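Periplasmic sensor hybrid histidine kinase (Anaeromyxobacter dehalogenans, PDB 4K0D) forms the periplasmic, zinc-binding helical-bundle sensor domain of a histidine kinase that probably phosphorylates a histidine of its own with ATP. Local coordinates at residues B[20-25]-B[63-68]; B[26-31]-B[56-61]; B[70-75]-B[132-137]. One frame throughout, in Å; residues are numbered along the deposited sequence.

Contact 1. Residues B[20-25]-B[63-68]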
ATOM      1  N   ALA B  20      -1.456   4.685   1.430  1.00 29.68           N
ATOM      2  CA  ALA B  20      -1.616   3.240   1.341  1.00 31.19           C
ATOM      3  C   ALA B  20      -0.374   2.572   1.919  1.00 34.25           C
ATOM      4  O   ALA B  20      -0.448   1.495   2.523  1.00 31.72           O
ATOM      5  CB  ALA B  20      -1.794   2.819  -0.056  1.00 28.47           C
ATOM      6  N   ALA B  21       0.766   3.195   1.675  1.00 31.87           N
ATOM      7  CA  ALA B  21       2.037   2.630   2.054  1.00 33.83           C
ATOM      8  C   ALA B  21       2.132   2.649   3.565  1.00 32.90           C
ATOM      9  O   ALA B  21       2.607   1.701   4.168  1.00 31.44           O
ATOM     10  CB  ALA B  21       3.212   3.400   1.412  1.00 30.32           C
ATOM     11  N   ALA B  22       1.668   3.733   4.168  1.00 28.01           N
ATOM     12  CA  ALA B  22       1.774   3.913   5.597  1.00 27.84           C
ATOM     13  C   ALA B  22       0.828   2.963   6.369  1.00 29.78           C
ATOM     14  O   ALA B  22       1.110   2.549   7.484  1.00 28.31           O
ATOM     15  CB  ALA B  22       1.489   5.379   5.961  1.00 28.81           C
ATOM     16  N   ALA B  23      -0.288   2.621   5.745  1.00 27.83           N
ATOM     17  CA  ALA B  23      -1.206   1.654   6.256  1.00 28.75           C
ATOM     18  C   ALA B  23      -0.577   0.240   6.213  1.00 31.71           C
ATOM     19  O   ALA B  23      -0.596  -0.486   7.224  1.00 27.63           O
ATOM     20  CB  ALA B  23      -2.507   1.683   5.456  1.00 26.50           C
ATOM     21  N   ALA B  24      -0.026  -0.143   5.062  1.00 29.04           N
ATOM     22  CA  ALA B  24       0.611  -1.465   4.958  1.00 29.68           C
ATOM     23  C   ALA B  24       1.759  -1.562   5.932  1.00 32.60           C
ATOM     24  O   ALA B  24       1.989  -2.609   6.562  1.00 27.01           O
ATOM     25  CB  ALA B  24       1.105  -1.733   3.550  1.00 31.13           C
ATOM     26  N   SER B  25       2.505  -0.479   6.049  1.00 31.60           N
ATOM     27  CA  SER B  25       3.692  -0.476   6.880  1.00 27.85           C
ATOM     28  C   SER B  25       3.354  -0.632   8.357  1.00 26.31           C
ATOM     29  O   SER B  25       4.105  -1.274   9.095  1.00 25.25           O
ATOM     30  CB  SER B  25       4.443   0.826   6.696  1.00 30.15           C
ATOM     31  OG  SER B  25       5.636   0.545   6.015  1.00 45.38           O
ATOM     32  N   ALA B  63       3.428   3.963  13.326  1.00 22.53           N
ATOM     33  CA  ALA B  63       2.198   4.570  13.786  1.00 24.01           C
ATOM     34  C   ALA B  63       2.271   6.055  13.530  1.00 34.63           C
ATOM     35  O   ALA B  63       1.276   6.654  13.077  1.00 29.01           O
ATOM     36  CB  ALA B  63       1.961   4.288  15.272  1.00 26.10           C
ATOM     37  N   ALA B  64       3.453   6.641  13.752  1.00 29.21           N
ATOM     38  CA  ALA B  64       3.609   8.081  13.633  1.00 30.58           C
ATOM     39  C   ALA B  64       3.445   8.472  12.169  1.00 28.53           C
ATOM     40  O   ALA B  64       2.701   9.414  11.877  1.00 30.11           O
ATOM     41  CB  ALA B  64       4.948   8.560  14.223  1.00 26.69           C
ATOM     42  N   ARG B  65       4.038   7.721  11.231  1.00 28.35           N
ATOM     43  CA  ARG B  65       3.825   8.031   9.804  1.00 28.90           C
ATOM     44  C   ARG B  65       2.362   7.932   9.429  1.00 30.46           C
ATOM     45  O   ARG B  65       1.870   8.715   8.643  1.00 29.49           O
ATOM     46  CB  ARG B  65       4.620   7.109   8.898  1.00 28.20           C
ATOM     47  CG  ARG B  65       6.143   7.312   9.016  1.00 43.89           C
ATOM     48  CD  ARG B  65       6.887   6.153   8.337  1.00 51.88           C
ATOM     49  NE  ARG B  65       6.429   5.881   6.951  1.00 58.91           N
ATOM     50  CZ  ARG B  65       5.961   4.702   6.526  1.00 52.28           C
ATOM     51  NH1 ARG B  65       5.897   3.695   7.383  1.00 38.73           N
ATOM     52  NH2 ARG B  65       5.584   4.522   5.243  1.00 49.13           N
ATOM     53  N   PHE B  66       1.665   6.939   9.957  1.00 30.43           N
ATOM     54  CA  PHE B  66       0.283   6.764   9.604  1.00 28.01           C
ATOM     55  C   PHE B  66      -0.602   7.837  10.196  1.00 30.89           C
ATOM     56  O   PHE B  66      -1.518   8.302   9.536  1.00 27.54           O
ATOM     57  CB  PHE B  66      -0.209   5.420  10.086  1.00 32.12           C
ATOM     58  CG  PHE B  66      -1.649   5.152   9.767  1.00 28.07           C
ATOM     59  CD1 PHE B  66      -2.016   4.797   8.486  1.00 25.83           C
ATOM     60  CD2 PHE B  66      -2.613   5.174  10.770  1.00 26.40           C
ATOM     61  CE1 PHE B  66      -3.349   4.492   8.205  1.00 30.73           C
ATOM     62  CE2 PHE B  66      -3.918   4.868  10.513  1.00 31.92           C
ATOM     63  CZ  PHE B  66      -4.295   4.539   9.234  1.00 34.01           C
ATOM     64  N   ALA B  67      -0.330   8.221  11.430  1.00 25.68           N
ATOM     65  CA  ALA B  67      -1.061   9.283  12.076  1.00 27.38           C
ATOM     66  C   ALA B  67      -0.871  10.639  11.351  1.00 33.71           C
ATOM     67  O   ALA B  67      -1.746  11.512  11.419  1.00 28.59           O
ATOM     68  CB  ALA B  67      -0.614   9.412  13.487  1.00 28.89           C
ATOM     69  N   ALA B  68       0.242  10.807  10.651  1.00 30.34           N
ATOM     70  CA  ALA B  68       0.556  12.129  10.065  1.00 31.01           C
ATOM     71  C   ALA B  68      -0.240  12.428   8.811  1.00 32.90           C
ATOM     72  O   ALA B  68      -0.394  13.595   8.451  1.00 31.52           O
ATOM     73  CB  ALA B  68       2.018  12.244   9.756  1.00 29.58           C
TER

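Contact 2. Residues B[26-31]-B[56-61]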
ATOM      1  N   LEU B  26       2.220  -0.068   8.778  1.00 22.91           N
ATOM      2  CA  LEU B  26       1.795  -0.206  10.151  1.00 29.65           C
ATOM      3  C   LEU B  26       1.308  -1.659  10.365  1.00 25.52           C
ATOM      4  O   LEU B  26       1.694  -2.312  11.325  1.00 28.04           O
ATOM      5  CB  LEU B  26       0.691   0.796  10.469  1.00 24.07           C
ATOM      6  CG  LEU B  26      -0.003   0.698  11.849  1.00 24.35           C
ATOM      7  CD1 LEU B  26       1.006   0.786  13.089  1.00 22.50           C
ATOM      8  CD2 LEU B  26      -1.009   1.855  11.976  1.00 23.88           C
ATOM      9  N   GLU B  27       0.468  -2.140   9.451  0.50 28.23           N
ATOM     10  CA  GLU B  27       0.107  -3.567   9.387  0.50 29.01           C
ATOM     11  C   GLU B  27       1.357  -4.452   9.624  0.50 28.94           C
ATOM     12  O   GLU B  27       1.359  -5.310  10.500  0.50 27.25           O
ATOM     13  CB  GLU B  27      -0.608  -3.915   8.051  0.50 29.16           C
ATOM     14  CG  GLU B  27      -2.130  -3.546   8.019  0.50 28.18           C
ATOM     15  CD  GLU B  27      -2.800  -3.437   6.606  0.50 34.40           C
ATOM     16  OE1 GLU B  27      -2.206  -3.855   5.590  0.50 39.91           O
ATOM     17  OE2 GLU B  27      -3.944  -2.901   6.521  0.50 33.21           O
ATOM     18  N   SER B  28       2.401  -4.242   8.836  1.00 28.66           N
ATOM     19  CA  SER B  28       3.683  -4.995   8.960  1.00 29.23           C
ATOM     20  C   SER B  28       4.416  -4.809  10.338  1.00 28.11           C
ATOM     21  O   SER B  28       4.884  -5.796  10.975  1.00 31.33           O
ATOM     22  CB  SER B  28       4.567  -4.611   7.788  1.00 28.82           C
ATOM     23  OG  SER B  28       5.531  -5.583   7.481  1.00 35.06           O
ATOM     24  N   ALA B  29       4.428  -3.598  10.871  1.00 25.62           N
ATOM     25  CA  ALA B  29       5.130  -3.341  12.145  1.00 29.05           C
ATOM     26  C   ALA B  29       4.402  -4.127  13.247  1.00 28.08           C
ATOM     27  O   ALA B  29       4.971  -4.590  14.228  1.00 26.54           O
ATOM     28  CB  ALA B  29       5.140  -1.806  12.450  1.00 27.05           C
ATOM     29  N   VAL B  30       3.098  -4.243  13.112  1.00 25.60           N
ATOM     30  CA  VAL B  30       2.318  -4.898  14.114  1.00 22.41           C
ATOM     31  C   VAL B  30       2.600  -6.392  14.041  1.00 33.70           C
ATOM     32  O   VAL B  30       2.882  -7.016  15.077  1.00 32.11           O
ATOM     33  CB  VAL B  30       0.790  -4.600  13.951  1.00 26.82           C
ATOM     34  CG1 VAL B  30      -0.050  -5.551  14.761  1.00 23.13           C
ATOM     35  CG2 VAL B  30       0.527  -3.214  14.371  1.00 33.59           C
ATOM     36  N   LEU B  31       2.596  -6.952  12.828  1.00 32.84           N
ATOM     37  CA  LEU B  31       2.975  -8.352  12.664  1.00 30.35           C
ATOM     38  C   LEU B  31       4.339  -8.575  13.251  1.00 35.43           C
ATOM     39  O   LEU B  31       4.573  -9.567  13.919  1.00 35.41           O
ATOM     40  CB  LEU B  31       3.047  -8.751  11.205  1.00 27.02           C
ATOM     41  CG  LEU B  31       1.655  -8.995  10.618  1.00 37.61           C
ATOM     42  CD1 LEU B  31       1.652  -9.088   9.112  1.00 31.72           C
ATOM     43  CD2 LEU B  31       1.066 -10.269  11.208  1.00 39.29           C
ATOM     44  N   LEU B  56       9.673  -2.782  18.346  1.00 27.53           N
ATOM     45  CA  LEU B  56       8.828  -1.850  19.045  1.00 27.83           C
ATOM     46  C   LEU B  56       9.081  -0.423  18.519  1.00 28.23           C
ATOM     47  O   LEU B  56       8.156   0.320  18.322  1.00 29.66           O
ATOM     48  CB  LEU B  56       9.115  -1.909  20.546  1.00 26.00           C
ATOM     49  CG  LEU B  56       8.644  -3.161  21.303  1.00 32.75           C
ATOM     50  CD1 LEU B  56       9.130  -3.117  22.747  1.00 29.68           C
ATOM     51  CD2 LEU B  56       7.110  -3.328  21.230  1.00 26.55           C
ATOM     52  N   ARG B  57      10.340  -0.051  18.340  1.00 29.23           N
ATOM     53  CA  ARG B  57      10.700   1.268  17.789  1.00 29.31           C
ATOM     54  C   ARG B  57      10.174   1.433  16.369  1.00 27.71           C
ATOM     55  O   ARG B  57       9.680   2.504  16.009  1.00 28.87           O
ATOM     56  CB  ARG B  57      12.232   1.484  17.797  1.00 31.55           C
ATOM     57  CG  ARG B  57      12.820   1.505  19.229  1.00 43.69           C
ATOM     58  N   ARG B  58      10.272   0.377  15.578  1.00 23.49           N
ATOM     59  CA  ARG B  58       9.670   0.371  14.274  1.00 29.23           C
ATOM     60  C   ARG B  58       8.132   0.599  14.313  1.00 28.27           C
ATOM     61  O   ARG B  58       7.595   1.369  13.530  1.00 26.19           O
ATOM     62  CB  ARG B  58       9.997  -0.918  13.601  1.00 28.95           C
ATOM     63  CG  ARG B  58       9.294  -1.070  12.313  1.00 27.90           C
ATOM     64  CD  ARG B  58       9.756  -2.357  11.669  1.00 35.44           C
ATOM     65  NE  ARG B  58       8.891  -2.750  10.579  1.00 29.47           N
ATOM     66  CZ  ARG B  58       8.924  -3.936   9.985  1.00 34.44           C
ATOM     67  NH1 ARG B  58       9.821  -4.837  10.351  1.00 29.31           N
ATOM     68  NH2 ARG B  58       8.045  -4.217   9.023  1.00 31.78           N
ATOM     69  N   LEU B  59       7.434  -0.049  15.233  1.00 27.57           N
ATOM     70  CA  LEU B  59       6.016   0.154  15.345  1.00 30.38           C
ATOM     71  C   LEU B  59       5.729   1.584  15.753  1.00 30.89           C
ATOM     72  O   LEU B  59       4.804   2.186  15.243  1.00 30.85           O
ATOM     73  CB  LEU B  59       5.389  -0.792  16.352  1.00 26.26           C
ATOM     74  CG  LEU B  59       3.905  -0.615  16.622  1.00 28.38           C
ATOM     75  CD1 LEU B  59       3.036  -0.695  15.347  1.00 28.89           C
ATOM     76  CD2 LEU B  59       3.468  -1.688  17.657  1.00 33.15           C
ATOM     77  N   GLU B  60       6.462   2.133  16.698  1.00 24.55           N
ATOM     78  CA  GLU B  60       6.166   3.514  17.055  1.00 28.46           C
ATOM     79  C   GLU B  60       6.350   4.451  15.814  1.00 27.55           C
ATOM     80  O   GLU B  60       5.559   5.361  15.601  1.00 28.50           O
ATOM     81  CB  GLU B  60       7.061   3.972  18.214  1.00 30.68           C
ATOM     82  CG  GLU B  60       6.681   3.397  19.522  1.00 29.28           C
ATOM     83  CD  GLU B  60       7.904   3.079  20.455  1.00 35.61           C
ATOM     84  OE1 GLU B  60       9.045   3.476  20.177  1.00 32.70           O
ATOM     85  OE2 GLU B  60       7.706   2.391  21.473  1.00 33.30           O
ATOM     86  N   GLY B  61       7.366   4.195  15.000  1.00 26.22           N
ATOM     87  CA  GLY B  61       7.611   4.991  13.783  1.00 28.29           C
ATOM     88  C   GLY B  61       6.511   4.797  12.751  1.00 27.51           C
ATOM     89  O   GLY B  61       6.068   5.747  12.132  1.00 26.22           O
TER

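Contact 3. Residues B[70-75]-B[132-137]. With ZN (zinc ion), chain K.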
ATOM      1  N   PRO B  70      -3.361  12.849   5.993  1.00 31.63           N
ATOM      2  CA  PRO B  70      -4.812  13.086   6.084  1.00 28.02           C
ATOM      3  C   PRO B  70      -5.570  11.834   5.642  1.00 32.47           C
ATOM      4  O   PRO B  70      -5.053  11.045   4.850  1.00 32.59           O
ATOM      5  CB  PRO B  70      -5.071  14.251   5.112  1.00 32.34           C
ATOM      6  CG  PRO B  70      -3.918  14.222   4.137  1.00 33.43           C
ATOM      7  CD  PRO B  70      -2.722  13.668   4.942  1.00 29.33           C
ATOM      8  N   LYS B  71      -6.765  11.628   6.179  1.00 29.38           N
ATOM      9  CA  LYS B  71      -7.553  10.466   5.831  1.00 32.15           C
ATOM     10  C   LYS B  71      -8.957  10.952   5.428  1.00 40.48           C
ATOM     11  O   LYS B  71      -9.342  12.076   5.696  1.00 32.66           O
ATOM     12  CB  LYS B  71      -7.609   9.469   6.972  1.00 37.87           C
ATOM     13  CG  LYS B  71      -6.174   9.012   7.367  1.00 38.53           C
ATOM     14  CD  LYS B  71      -6.135   8.348   8.731  1.00 38.88           C
ATOM     15  CE  LYS B  71      -4.684   8.076   9.196  1.00 33.16           C
ATOM     16  NZ  LYS B  71      -3.995   9.312   9.539  1.00 26.90           N
ATOM     17  N   SER B  72      -9.672  10.109   4.714  1.00 32.00           N
ATOM     18  CA  SER B  72     -11.021  10.422   4.329  1.00 40.23           C
ATOM     19  C   SER B  72     -11.885  10.450   5.602  1.00 40.58           C
ATOM     20  O   SER B  72     -11.488   9.954   6.643  1.00 38.10           O
ATOM     21  CB  SER B  72     -11.494   9.315   3.401  1.00 39.51           C
ATOM     22  OG  SER B  72     -11.665   8.135   4.174  1.00 39.56           O
ATOM     23  N   PRO B  73     -13.102  10.989   5.520  1.00 49.21           N
ATOM     24  CA  PRO B  73     -13.915  11.032   6.755  1.00 40.61           C
ATOM     25  C   PRO B  73     -14.320   9.668   7.319  1.00 50.01           C
ATOM     26  O   PRO B  73     -14.346   9.457   8.529  1.00 53.56           O
ATOM     27  CB  PRO B  73     -15.108  11.893   6.331  1.00 61.14           C
ATOM     28  CG  PRO B  73     -14.546  12.744   5.117  1.00 43.58           C
ATOM     29  CD  PRO B  73     -13.718  11.734   4.397  1.00 44.08           C
ATOM     30  N   GLU B  74     -14.581   8.725   6.431  1.00 50.23           N
ATOM     31  CA  GLU B  74     -14.861   7.343   6.803  1.00 50.75           C
ATOM     32  C   GLU B  74     -13.711   6.724   7.591  1.00 57.52           C
ATOM     33  O   GLU B  74     -13.904   5.948   8.559  1.00 59.65           O
ATOM     34  CB  GLU B  74     -15.048   6.530   5.516  1.00 53.38           C
ATOM     35  CG  GLU B  74     -16.003   7.165   4.515  1.00 56.26           C
ATOM     36  CD  GLU B  74     -15.356   7.983   3.403  1.00 50.36           C
ATOM     37  OE1 GLU B  74     -15.462   7.538   2.238  1.00 49.23           O
ATOM     38  OE2 GLU B  74     -14.825   9.088   3.661  1.00 48.92           O
ATOM     39  N   GLY B  75     -12.497   7.042   7.144  1.00 50.50           N
ATOM     40  CA  GLY B  75     -11.304   6.439   7.705  1.00 45.64           C
ATOM     41  C   GLY B  75     -11.087   6.987   9.084  1.00 47.58           C
ATOM     42  O   GLY B  75     -10.736   6.245   9.988  1.00 47.17           O
ATOM     43  N   ALA B 132      -9.869  -0.698   3.146  1.00 33.94           N
ATOM     44  CA  ALA B 132     -10.888  -0.966   2.161  1.00 34.72           C
ATOM     45  C   ALA B 132     -11.747   0.276   1.996  1.00 29.61           C
ATOM     46  O   ALA B 132     -12.115   0.660   0.875  1.00 33.66           O
ATOM     47  CB  ALA B 132     -11.752  -2.231   2.599  1.00 30.28           C
ATOM     48  N   LEU B 133     -12.082   0.936   3.093  1.00 30.32           N
ATOM     49  CA  LEU B 133     -12.896   2.119   2.961  1.00 30.60           C
ATOM     50  C   LEU B 133     -12.134   3.225   2.238  1.00 32.02           C
ATOM     51  O   LEU B 133     -12.668   3.901   1.379  1.00 24.59           O
ATOM     52  CB  LEU B 133     -13.313   2.653   4.327  1.00 42.39           C
ATOM     53  CG  LEU B 133     -13.889   1.709   5.374  1.00 46.07           C
ATOM     54  CD1 LEU B 133     -14.299   2.575   6.572  1.00 51.34           C
ATOM     55  CD2 LEU B 133     -15.062   0.869   4.852  1.00 47.53           C
ATOM     56  N   GLN B 134     -10.884   3.449   2.615  1.00 31.21           N
ATOM     57  CA  GLN B 134     -10.094   4.557   2.023  1.00 30.50           C
ATOM     58  C   GLN B 134      -9.898   4.328   0.543  1.00 27.46           C
ATOM     59  O   GLN B 134      -9.916   5.265  -0.278  1.00 33.47           O
ATOM     60  CB  GLN B 134      -8.717   4.620   2.712  1.00 31.18           C
ATOM     61  CG  GLN B 134      -7.865   5.853   2.294  1.00 35.58           C
ATOM     62  CD  GLN B 134      -8.479   7.188   2.670  1.00 32.91           C
ATOM     63  OE1 GLN B 134      -8.813   7.441   3.831  1.00 32.01           O
ATOM     64  NE2 GLN B 134      -8.583   8.087   1.676  1.00 34.78           N
ATOM     65  N   GLN B 135      -9.720   3.073   0.182  1.00 28.58           N
ATOM     66  CA  GLN B 135      -9.600   2.723  -1.207  1.00 30.38           C
ATOM     67  C   GLN B 135     -10.889   3.088  -1.988  1.00 37.43           C
ATOM     68  O   GLN B 135     -10.849   3.713  -3.070  1.00 33.40           O
ATOM     69  CB  GLN B 135      -9.333   1.231  -1.303  1.00 33.25           C
ATOM     70  CG  GLN B 135      -9.386   0.770  -2.715  1.00 38.29           C
ATOM     71  CD  GLN B 135      -8.935  -0.639  -2.900  1.00 44.09           C
ATOM     72  OE1 GLN B 135      -7.723  -0.946  -2.929  1.00 40.23           O
ATOM     73  NE2 GLN B 135      -9.909  -1.529  -3.048  1.00 43.44           N
ATOM     74  N   ALA B 136     -12.037   2.758  -1.407  1.00 38.70           N
ATOM     75  CA  ALA B 136     -13.310   3.048  -2.073  1.00 34.92           C
ATOM     76  C   ALA B 136     -13.429   4.536  -2.183  1.00 31.71           C
ATOM     77  O   ALA B 136     -13.828   5.052  -3.232  1.00 38.56           O
ATOM     78  CB  ALA B 136     -14.465   2.454  -1.299  1.00 35.30           C
ATOM     79  N   HIS B 137     -13.017   5.267  -1.153  1.00 32.19           N
ATOM     80  CA  HIS B 137     -13.118   6.716  -1.227  1.00 33.82           C
ATOM     81  C   HIS B 137     -12.143   7.301  -2.260  1.00 36.55           C
ATOM     82  O   HIS B 137     -12.517   8.147  -3.035  1.00 31.96           O
ATOM     83  CB  HIS B 137     -12.941   7.351   0.141  1.00 35.52           C
ATOM     84  CG  HIS B 137     -12.704   8.836   0.103  1.00 40.08           C
ATOM     85  ND1 HIS B 137     -13.634   9.759   0.535  1.00 45.43           N
ATOM     86  CD2 HIS B 137     -11.611   9.551  -0.248  1.00 44.03           C
ATOM     87  CE1 HIS B 137     -13.132  10.976   0.437  1.00 43.42           C
ATOM     88  NE2 HIS B 137     -11.903  10.879  -0.037  1.00 46.06           N
TER
HETATM   89 ZN    ZN K 203     -15.586   9.188   1.054  1.00 49.07          ZN

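Contact 1. Residues B[20-25]-B[63-68]
Ala22 and Ala23 meet Phe66 on the close-packed side of this antiparallel helix pair, whose short axes approach to 8.7 Å. Small side chains let the backbones draw near: Ala22 CA and Phe66 CA are 5.1 Å apart. Ala22 points its methyl at the partner helix, near the base of Phe66. With CG anti to the backbone N (chi1 180°), the Phe66 ring extends across the flank of helix 20-25 and lays its CD1-CE1 side against Ala23. Phe66 CE1 comes to 4.0 Å from Ala23 CB, and Phe66 CD1 to 3.9 Å from Ala23 N. The ring belongs to the buried interior, where Phe130 meets it edge-to-face and Ser79 and Leu83 of helix 73-102 touch it.

The other side is looser and faces solvent. There Arg65, its chain bent at chi3 (51°), swings the guanidinium back over the alanine helix. Ser25 CB sits at the guanidinium edge, in plane, 3.3 Å from Arg65 NH1. Ala22 CB lies above one face, displaced toward the rim, and Ala22 CA is 3.9 Å from Arg65 NH2. No hydrogen bond crosses, as Ser25 OG is poorly angled toward the arginine. On the far flank, Ala20 and Ala24 pack against Ala24 and Ala20 of the second subunit. The antiparallel pair forms two of the long helices of this helical-bundle periplasmic sensor domain, here packed closely through alanines.

Contact 2. Residues B[26-31]-B[56-61]
The guanidinium of Arg58 is the flat group here, and Ser28 OG lies at its edge, near its plane, 3.3 Å from Arg58 NH2. Ala29 N approaches obliquely, 4.1 Å from the same nitrogen. The side chain arrives extended from CG to NE, with CG anti to the backbone N (chi1 174°), an extended reach that carries NE past Ala29 CA and brings the head alongside Ser28. Its salt-bridge partner is Glu14 of the second subunit, whose OE1 meets Arg58 NH2. Glu14 is also a zinc ligand, and a bound zinc ion lies about 4 Å from the Arg58 side chain; the arginine may therefore help to orient this carboxylate and balance its charge.

Beneath the arginine the contact is wholly apolar. The CB of Ala29 is directed toward the other helix, 3.6 Å from Leu59 CA, and the CA atoms of Ala29 and Leu59 are 4.8 Å apart. Leu59 sends CD1 into the gap between the helices, where that methyl meets three side chains. Leu59 CD1 lies 3.7 Å from both Ala29 CB and Val30 CG2, and its 3.4 Å approach to Leu26 CD1 is tighter than usual van der Waals contact. Leu26 and Val30 each run obliquely across Leu59 rather than alongside it.

The short axes run at 157° to each other, nearly antiparallel. Helix 117-145 covers Leu26 and Val30 through Leu127 and Leu124. Helix 73-102 closes another part of the core, with Ile82 on Leu26 and Glu90 on Leu59, so these residues lie where all four long helices of the bundle meet.

Contact 3. Residues B[70-75]-B[132-137]
Ser72 sets its CB over one face of the His137 imidazole, 3.5 Å from the ring centroid and 7° off the normal, a CH-pi contact. Glu74 comes to the same histidine from a different direction. Its carboxylate plane is turned 62° from the ring plane, and OE1 approaches near the plane of the ring, at the edge. Both residues bind a zinc ion, through Glu74 OE1 at 2.0 Å and His137 ND1 at 2.1 Å; two further atoms from outside the two segments also bind it. Glu74 OE2 stands farther from the zinc, at 2.7 Å. A bend at chi2 (97°) turns the carboxylate of Glu74 to the metal, while its CB rests near Leu133 CD1.

The amide of Gln134 holds Ser72 from another direction. Gln134 OE1 takes the backbone N-H of Ser72 at 2.9 Å, nearly straight and on a lone pair in the carbonyl plane. Ser72 OG donates to Gln134 OE1 at 3.0 Å, but from above that plane. As N-cap of the following helix, Ser72 OG also accepts from Gly75 N at 3.3 Å. Gln134 NE2 is held in turn by Asp138, which helps to fix the rotation of the amide. With a leucine in place of Gln134, the Ser72 N-H and hydroxyl would probably lose their shared acceptor, leaving the cap less firmly set against the histidine.

Chemically, one amide oxygen gripped by two donors probably steadies the start of helix 73-102, and the zinc ties it to helix 117-145; zinc holds the imidazole through ND1 and probably offsets the charge of the carboxylate.

In the fold
Contacts 1 and 2 are successive levels of one antiparallel pair, helices 16-42 and 46-68, with centres about 9 Å apart. Contact 2 is nested inside the loop that contact 1 closes, and the two join where Phe66 CD2 packs 3.9 Å from Leu26 CD2. Contact 3 follows in series, tying the start of helix 73-102 to helix 117-145. Its centre is about 13 Å from that of contact 1 and 21 Å from that of contact 2. A probable hydrogen bond from Lys71 NZ to Phe66 O links contacts 1 and 3. Together they connect the bundle's core and subunit interface with a zinc site toward one end of the sensor domain.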